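Local atomic coordinates of HIT domain-containing protein (Leishmania major, PDB entry 3KSV), a protein that binds zinc and, as a histidine triad (HIT) family member of undetermined function, probably acts on nucleotide-like substrates through an AMP-histidine intermediate. Residues F15-I18 / D22-C25; K27-E30 / L35-M38; F37-I40 / G46-L49; K76-V81 / M88-L93. All blocks are in the same frame, centred on the assembly; numbering follows the deposited sequence.

Interaction 1 (F15-I18 / D22-C25); sequences FCKI and DIPC. With ZN (zinc ion), chain B.
At the zinc-bearing N-terminal helix of this HIT protein, Lys17 and Ile18 on the helix meet Asp22 and Ile23 as the chain leaves helix 14-20 and crosses its end. Lys17 O accepts from two successive amides. Asp22 N lies 2.8 Å from Lys17 O with an N-H...O angle of 138°, bent but short, whereas the bond from Ile23 N to Lys17 O is weak at 3.4 Å. The carbonyl thus bonds beyond the regular helical register, as suits a chain peeling away from a helix end. Its neighbour Cys16 belongs to a CxxC zinc site: Cys16 SG binds the zinc ion at 2.5 Å, and Cys13, His55 and His106 complete the coordination. Because chi1 of Lys17 is -71°, its CG stands beside the backbone N and the aliphatic chain runs past Ile23, whose CD1 tip reaches Lys17 CD at 3.7 Å and Lys17 CB at 3.8 Å. Lys17 NZ then turns off to Ala11 O, leaving it 5.8 Å from Asp22 OD2, too far for a salt bridge. Ile18 uses separate branches. Its CG1 lies 4.3 Å from Ile23 CB, and the CG2 methyl meets Cys25 CB at 4.0 Å. Beyond CG1, Ile18 CD1 reaches the edge of the Phe15 ring, which in turn meets the ring of His108 edge-to-face.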
# COMPACT_ATOMS: atom_id res chain seq x y z
N PHE A 15 5.06 -2.01 17.87
CA PHE A 15 5.80 -1.08 17.00
C PHE A 15 6.17 0.18 17.74
O PHE A 15 7.25 0.72 17.54
CB PHE A 15 5.05 -0.76 15.70
CG PHE A 15 4.94 -1.92 14.76
CD1 PHE A 15 5.99 -2.81 14.61
CD2 PHE A 15 3.80 -2.12 14.02
CE1 PHE A 15 5.89 -3.88 13.74
CE2 PHE A 15 3.70 -3.19 13.17
CZ PHE A 15 4.75 -4.07 13.03
N CYS A 16 5.29 0.64 18.62
CA CYS A 16 5.67 1.72 19.52
C CYS A 16 6.84 1.32 20.43
O CYS A 16 7.72 2.12 20.70
CB CYS A 16 4.49 2.19 20.36
SG CYS A 16 3.34 3.27 19.47
N LYS A 17 6.86 0.07 20.87
CA LYS A 17 7.97 -0.42 21.70
C LYS A 17 9.29 -0.37 20.92
O LYS A 17 10.30 0.08 21.44
CB LYS A 17 7.71 -1.85 22.17
CG LYS A 17 6.60 -1.99 23.20
CD LYS A 17 6.61 -3.40 23.78
CE LYS A 17 5.32 -3.73 24.50
NZ LYS A 17 5.29 -3.08 25.82
N ILE A 18 9.27 -0.82 19.67
CA ILE A 18 10.43 -0.71 18.78
C ILE A 18 10.82 0.77 18.58
O ILE A 18 11.98 1.13 18.70
CB ILE A 18 10.14 -1.36 17.42
CG1 ILE A 18 10.01 -2.87 17.58
CG2 ILE A 18 11.25 -1.06 16.40
CD1 ILE A 18 9.18 -3.49 16.48
N ASP A 22 12.36 0.22 23.38
CA ASP A 22 12.13 -0.78 24.44
C ASP A 22 12.39 -2.21 23.94
O ASP A 22 12.69 -3.10 24.74
CB ASP A 22 10.72 -0.68 25.03
CG ASP A 22 10.45 0.65 25.75
OD1 ASP A 22 11.36 1.18 26.43
OD2 ASP A 22 9.31 1.16 25.64
N ILE A 23 12.28 -2.42 22.62
CA ILE A 23 12.64 -3.68 21.97
C ILE A 23 13.59 -3.40 20.80
O ILE A 23 13.29 -2.54 19.97
CB ILE A 23 11.41 -4.41 21.38
CG1 ILE A 23 10.49 -4.92 22.50
CG2 ILE A 23 11.85 -5.59 20.52
CD1 ILE A 23 9.13 -5.41 21.99
N PRO A 24 14.71 -4.13 20.72
CA PRO A 24 15.66 -3.87 19.64
C PRO A 24 15.25 -4.45 18.29
O PRO A 24 14.57 -5.48 18.22
CB PRO A 24 16.96 -4.51 20.13
CG PRO A 24 16.55 -5.54 21.13
CD PRO A 24 15.19 -5.18 21.64
N CYS A 25 15.69 -3.78 17.23
CA CYS A 25 15.36 -4.19 15.87
C CYS A 25 16.26 -3.37 14.95
O CYS A 25 16.40 -2.15 15.13
CB CYS A 25 13.86 -3.98 15.56
SG CYS A 25 13.25 -4.84 14.02
ZN ZN B . 1.95 1.78 18.06

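Interaction 2 (K27-E30 / L35-M38); sequences KVAE and LAFM
Val28 and Ala29 both turn their amides to Ala36 O, and the two bonds are unequal. Val28 N comes to 2.8 Å from Ala36 O, lying well above the carbonyl plane, while the bond from Ala29 N to Ala36 O is long and weak. In return Ala36 N donates to Ala29 O at 2.9 Å, nearly straight at 172°. Ala29 CB and Ala36 CB share one face of the two-stranded unit, 4.2 Å apart. Val28 CB sits 3.5 Å from Ala36 O, and the CG2 branch of Val28, which stands beside its own backbone N, reaches Met38 SD at 3.9 Å. The chains of Val28 and Met38 meet there at about a right angle. On the other face lie Glu30 and Leu35. With chi1 and chi2 both near 180° the Glu30 chain runs out extended, and Leu35 CD1 presses against its middle: CD1 is 3.4 Å from Glu30 CG and 3.6 Å from Glu30 CD, so the contact is with the aliphatic part and the root of the carboxylate. Lys27 CG adds a looser touch on that methyl.

Further out, Glu30 OE2 makes a weak, long ion pair with Lys53, and Met48 of strand 48-52 lies against Val28 and Ala36. Ile146 of the second subunit packs on Val28 and Ala29. Two consecutive residues set against one on the partner strand make a classic beta bulge, here in the hairpin of strands 27-30 and 34-38 that begins the antiparallel sheet of the HIT domain.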
# COMPACT_ATOMS: atom_id res chain seq x y z
N LYS A 27 17.36 -1.22 12.23
CA LYS A 27 16.69 -0.15 11.52
C LYS A 27 17.22 -0.10 10.06
O LYS A 27 18.41 0.10 9.82
CB LYS A 27 17.02 1.08 12.36
CG LYS A 27 16.48 2.42 11.99
CD LYS A 27 17.26 3.47 12.85
CE LYS A 27 18.67 3.78 12.24
NZ LYS A 27 19.75 3.89 13.27
N VAL A 28 16.33 -0.35 9.08
CA VAL A 28 16.69 -0.33 7.64
C VAL A 28 16.73 1.12 7.07
O VAL A 28 17.48 1.44 6.14
CB VAL A 28 15.73 -1.25 6.83
CG1 VAL A 28 15.78 -0.97 5.33
CG2 VAL A 28 16.05 -2.72 7.12
N ALA A 29 15.91 1.99 7.65
CA ALA A 29 15.90 3.40 7.30
C ALA A 29 15.08 4.13 8.35
O ALA A 29 14.26 3.53 9.05
CB ALA A 29 15.32 3.61 5.92
N GLU A 30 15.33 5.43 8.47
CA GLU A 30 14.62 6.28 9.41
C GLU A 30 14.56 7.68 8.82
O GLU A 30 15.54 8.18 8.30
CB GLU A 30 15.33 6.30 10.77
CG GLU A 30 14.62 7.16 11.83
CD GLU A 30 15.22 7.07 13.24
OE1 GLU A 30 16.35 6.54 13.42
OE2 GLU A 30 14.55 7.57 14.19
N LEU A 35 9.75 4.94 9.90
CA LEU A 35 10.81 3.98 10.11
C LEU A 35 10.61 2.73 9.21
O LEU A 35 9.47 2.35 8.92
CB LEU A 35 10.81 3.57 11.59
CG LEU A 35 12.11 3.12 12.22
CD1 LEU A 35 12.87 4.35 12.74
CD2 LEU A 35 11.86 2.07 13.34
N ALA A 36 11.71 2.10 8.79
CA ALA A 36 11.67 0.81 8.11
C ALA A 36 12.55 -0.23 8.81
O ALA A 36 13.62 0.09 9.35
CB ALA A 36 12.10 0.98 6.65
N PHE A 37 12.08 -1.48 8.80
CA PHE A 37 12.83 -2.61 9.30
C PHE A 37 12.36 -3.94 8.69
O PHE A 37 11.38 -3.99 7.94
CB PHE A 37 12.78 -2.64 10.82
CG PHE A 37 11.42 -2.51 11.38
CD1 PHE A 37 10.63 -3.63 11.57
CD2 PHE A 37 10.93 -1.27 11.74
CE1 PHE A 37 9.34 -3.53 12.11
CE2 PHE A 37 9.66 -1.14 12.28
CZ PHE A 37 8.85 -2.28 12.46
N MET A 38 13.08 -5.01 9.00
CA MET A 38 12.74 -6.33 8.48
C MET A 38 11.59 -6.96 9.26
O MET A 38 11.39 -6.68 10.45
CB MET A 38 13.97 -7.25 8.51
CG MET A 38 15.23 -6.69 7.80
SD MET A 38 15.01 -6.29 6.05
CE MET A 38 14.49 -7.90 5.45

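Interaction 3 (F37-I40 / G46-L49); sequences FMDI and GHML
Phe37 and Leu49 form a hydrogen-bonded antiparallel pair in the hairpin of strands 34-38 and 48-52, Phe37 N to Leu49 O at 3.1 Å and Leu49 N to Phe37 O at 2.9 Å. Past the non-hydrogen-bonded pair Met38-Met48 the strands give way to loop, yet Asp39 N still donates to His47 O at 3.0 Å. A water bridges the two chains, donating to both Asp39 O and His47 O. His47 O therefore takes an amide and a water.

Among the side chains, Leu49 CD1 comes to 3.4 Å from Phe37 CE1, while Leu49 CB lies over one face of that ring. Asp39 and His47 run side by side, pointing the same way. Asp39 CB lies over the face of the His47 imidazole, 3.9 Å from the ring centroid, a CH-pi contact. With CG anti to the backbone N (chi1 -162°), the carboxylate is carried over the same ring, its plane turned 58° from it; the angle from Asp39 OD2 to NE2 is too poor for a bond. The polar ends are held otherwise, Asp39 OD1 by Asn41 N, His47 ND1 by Leu43 N and His47 NE2 by ND1 of His110, a residue of the predicted histidine triad motif. Leu49 CD2 approaches Asp39 OD2 at 3.6 Å. Met38 CE bends back to within 3.6 Å of His47 O.

Strand 109-114 flanks the second strand, Met48 bonding to Ile111 through the backbone, while Met48 also packs on Ala77 and Val81 of helix 64-82.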
# COMPACT_ATOMS: atom_id res chain seq x y z
N PHE A 37 12.08 -1.48 8.80
CA PHE A 37 12.83 -2.61 9.30
C PHE A 37 12.36 -3.94 8.69
O PHE A 37 11.38 -3.99 7.94
CB PHE A 37 12.78 -2.64 10.82
CG PHE A 37 11.42 -2.51 11.38
CD1 PHE A 37 10.63 -3.63 11.57
CD2 PHE A 37 10.93 -1.27 11.74
CE1 PHE A 37 9.34 -3.53 12.11
CE2 PHE A 37 9.66 -1.14 12.28
CZ PHE A 37 8.85 -2.28 12.46
N MET A 38 13.08 -5.01 9.00
CA MET A 38 12.74 -6.33 8.48
C MET A 38 11.59 -6.96 9.26
O MET A 38 11.39 -6.68 10.45
CB MET A 38 13.97 -7.25 8.51
CG MET A 38 15.23 -6.69 7.80
SD MET A 38 15.01 -6.29 6.05
CE MET A 38 14.49 -7.90 5.45
N ASP A 39 10.81 -7.81 8.60
CA ASP A 39 9.76 -8.56 9.28
C ASP A 39 10.42 -9.85 9.78
O ASP A 39 10.99 -10.61 9.00
CB ASP A 39 8.58 -8.85 8.35
CG ASP A 39 7.30 -9.22 9.11
OD1 ASP A 39 7.37 -9.95 10.09
OD2 ASP A 39 6.18 -8.83 8.70
N ILE A 40 10.35 -10.09 11.09
CA ILE A 40 10.93 -11.29 11.67
C ILE A 40 9.98 -12.50 11.55
O ILE A 40 10.35 -13.61 11.95
CB ILE A 40 11.36 -11.09 13.15
CG1 ILE A 40 10.15 -10.79 14.03
CG2 ILE A 40 12.39 -9.95 13.26
CD1 ILE A 40 10.36 -11.20 15.51
N GLY A 46 13.36 -11.39 2.59
CA GLY A 46 13.46 -9.95 2.28
C GLY A 46 12.21 -9.11 2.55
O GLY A 46 12.17 -7.93 2.22
N HIS A 47 11.18 -9.75 3.10
CA HIS A 47 9.94 -9.10 3.56
C HIS A 47 10.25 -8.04 4.61
O HIS A 47 10.89 -8.32 5.64
CB HIS A 47 9.00 -10.19 4.13
CG HIS A 47 7.66 -9.70 4.63
ND1 HIS A 47 6.65 -10.58 4.95
CD2 HIS A 47 7.17 -8.46 4.88
CE1 HIS A 47 5.60 -9.91 5.37
NE2 HIS A 47 5.88 -8.62 5.34
N MET A 48 9.81 -6.82 4.32
CA MET A 48 10.08 -5.70 5.20
C MET A 48 8.83 -4.92 5.47
O MET A 48 7.79 -5.16 4.86
CB MET A 48 11.18 -4.80 4.61
CG MET A 48 10.87 -4.07 3.31
SD MET A 48 12.21 -2.92 2.93
CE MET A 48 12.00 -1.80 4.35
N LEU A 49 8.96 -4.00 6.43
CA LEU A 49 7.88 -3.18 6.94
C LEU A 49 8.27 -1.70 6.90
O LEU A 49 9.42 -1.35 7.16
CB LEU A 49 7.59 -3.58 8.37
CG LEU A 49 7.21 -5.04 8.62
CD1 LEU A 49 7.36 -5.38 10.11
CD2 LEU A 49 5.83 -5.34 8.15
O HOH W 1 12.29 -10.39 6.71

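Interaction 4 (K76-V81 / M88-L93); sequences KASRAV and MQYNVL
Met88 and Tyr90, at the start of strand 89-96, pack against Ser78 and Val81 in the last turns of helix 64-82, a helix-on-sheet packing within the HIT domain; no hydrogen bond joins the two segments. Met88 comes first. Its CB and CG both lie 3.3 Å from Val81 O, and since CG is anti to the backbone N (chi1 172°) the start of the side chain lies alongside that carbonyl before bending away. Tyr90 follows and carries most of the contact. With chi1 53° its ring is swung back toward the helix, where the CG1 branch of Val81 touches the root of the side chain, 3.8 Å from Tyr90 CB and 3.9 Å from Tyr90 CG. At the far end of the ring Ser78 CB approaches obliquely, 3.8 Å from Tyr90 CE1 and 3.6 Å from Tyr90 OH. The buried hydroxyl is satisfied across the dimer by the backbone N of His60 of the second subunit. From Tyr90 to Leu93 the strand pairs antiparallel with a strand of that subunit, so the sheet continues across the interface, as in Hint-type dimers; Asn91 ND2 adds hydrogen bonds to Asn95 OD1 and Ala100 O of that second chain. Ser78 OG makes no hydrogen bond to Tyr90 OH, 3.9 Å away, and bonds to Ala75 O one turn back in its own helix.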
# COMPACT_ATOMS: atom_id res chain seq x y z
N LYS A 76 11.08 4.38 -1.64
CA LYS A 76 12.51 4.11 -1.49
C LYS A 76 12.75 2.65 -1.12
O LYS A 76 13.62 1.99 -1.71
CB LYS A 76 13.13 5.02 -0.43
CG LYS A 76 13.21 6.43 -0.88
CD LYS A 76 13.97 7.31 0.08
CE LYS A 76 14.19 8.70 -0.53
NZ LYS A 76 14.98 9.56 0.39
N ALA A 77 11.97 2.16 -0.16
CA ALA A 77 12.01 0.77 0.26
C ALA A 77 11.71 -0.19 -0.89
O ALA A 77 12.38 -1.21 -1.03
CB ALA A 77 11.05 0.53 1.46
N SER A 78 10.72 0.13 -1.73
CA SER A 78 10.44 -0.70 -2.93
C SER A 78 11.65 -0.81 -3.87
O SER A 78 11.85 -1.83 -4.51
CB SER A 78 9.23 -0.15 -3.69
OG SER A 78 9.54 1.06 -4.37
N ARG A 79 12.45 0.25 -3.97
CA ARG A 79 13.64 0.20 -4.81
C ARG A 79 14.67 -0.77 -4.19
O ARG A 79 15.35 -1.52 -4.91
CB ARG A 79 14.24 1.59 -4.96
CG ARG A 79 13.41 2.57 -5.77
CD ARG A 79 13.85 3.98 -5.44
NE ARG A 79 13.66 4.94 -6.52
CZ ARG A 79 12.52 5.54 -6.82
NH1 ARG A 79 11.37 5.26 -6.17
NH2 ARG A 79 12.51 6.42 -7.81
N ALA A 80 14.75 -0.77 -2.85
CA ALA A 80 15.60 -1.73 -2.12
C ALA A 80 15.12 -3.14 -2.40
O ALA A 80 15.93 -4.02 -2.74
CB ALA A 80 15.61 -1.44 -0.61
N VAL A 81 13.81 -3.34 -2.31
CA VAL A 81 13.22 -4.67 -2.47
C VAL A 81 13.30 -5.16 -3.93
O VAL A 81 13.45 -6.37 -4.18
CB VAL A 81 11.75 -4.72 -1.92
CG1 VAL A 81 11.03 -5.97 -2.38
CG2 VAL A 81 11.74 -4.66 -0.42
N MET A 88 13.14 -7.95 -9.01
CA MET A 88 12.38 -8.65 -7.98
C MET A 88 10.96 -8.13 -7.93
O MET A 88 10.76 -6.93 -7.77
CB MET A 88 13.00 -8.49 -6.61
CG MET A 88 12.12 -9.06 -5.50
SD MET A 88 11.91 -10.86 -5.56
CE MET A 88 13.59 -11.35 -5.10
N GLN A 89 9.99 -9.03 -8.05
CA GLN A 89 8.59 -8.66 -7.98
C GLN A 89 8.18 -8.64 -6.51
O GLN A 89 8.84 -9.25 -5.68
CB GLN A 89 7.76 -9.65 -8.77
CG GLN A 89 8.22 -9.72 -10.23
CD GLN A 89 7.36 -10.60 -11.11
OE1 GLN A 89 6.16 -10.68 -10.95
NE2 GLN A 89 8.00 -11.25 -12.06
N TYR A 90 7.10 -7.92 -6.19
CA TYR A 90 6.70 -7.75 -4.80
C TYR A 90 5.29 -7.19 -4.63
O TYR A 90 4.74 -6.56 -5.53
CB TYR A 90 7.71 -6.83 -4.06
CG TYR A 90 7.94 -5.50 -4.77
CD1 TYR A 90 7.23 -4.35 -4.40
CD2 TYR A 90 8.87 -5.39 -5.78
CE1 TYR A 90 7.43 -3.16 -5.04
CE2 TYR A 90 9.07 -4.19 -6.44
CZ TYR A 90 8.35 -3.09 -6.05
OH TYR A 90 8.54 -1.91 -6.71
N ASN A 91 4.71 -7.42 -3.46
CA ASN A 91 3.41 -6.87 -3.13
C ASN A 91 3.57 -5.88 -1.97
O ASN A 91 4.37 -6.11 -1.04
CB ASN A 91 2.43 -7.96 -2.76
CG ASN A 91 2.11 -8.90 -3.91
OD1 ASN A 91 2.72 -9.96 -4.03
ND2 ASN A 91 1.15 -8.52 -4.77
N VAL A 92 2.82 -4.77 -2.05
CA VAL A 92 2.70 -3.83 -0.96
C VAL A 92 1.29 -4.00 -0.37
O VAL A 92 0.29 -3.93 -1.08
CB VAL A 92 2.93 -2.37 -1.43
CG1 VAL A 92 2.69 -1.39 -0.26
CG2 VAL A 92 4.36 -2.21 -1.96
N LEU A 93 1.23 -4.22 0.94
CA LEU A 93 0.00 -4.54 1.62
C LEU A 93 -0.06 -3.78 2.93
O LEU A 93 0.88 -3.78 3.71
CB LEU A 93 -0.06 -6.03 1.92
CG LEU A 93 -1.33 -6.48 2.66
CD1 LEU A 93 -2.52 -6.40 1.69
CD2 LEU A 93 -1.12 -7.88 3.18

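Interaction 1 is the surface contact of the four; the others are buried and reach one antiparallel sheet. Interactions 2 and 3 share strand 34-38, using its two edges, and rest on backbone pairing, whereas interaction 4 joins helix to strand without hydrogen bonds, by side chains packed on each other and on a helix carbonyl. Phe37 connects the regions: its CZ lies 3.6 Å from Phe15 CE1 and its CD1 3.8 Å from Cys25 SG, bringing the zinc-bearing helix onto the sheet. Met48 links interaction 3 to interaction 4, its SD 3.8 Å from Val81 CG2. Interactions 2, 3 and 4 all touch the second subunit, but no other protein chain of the assembly reaches interaction 1.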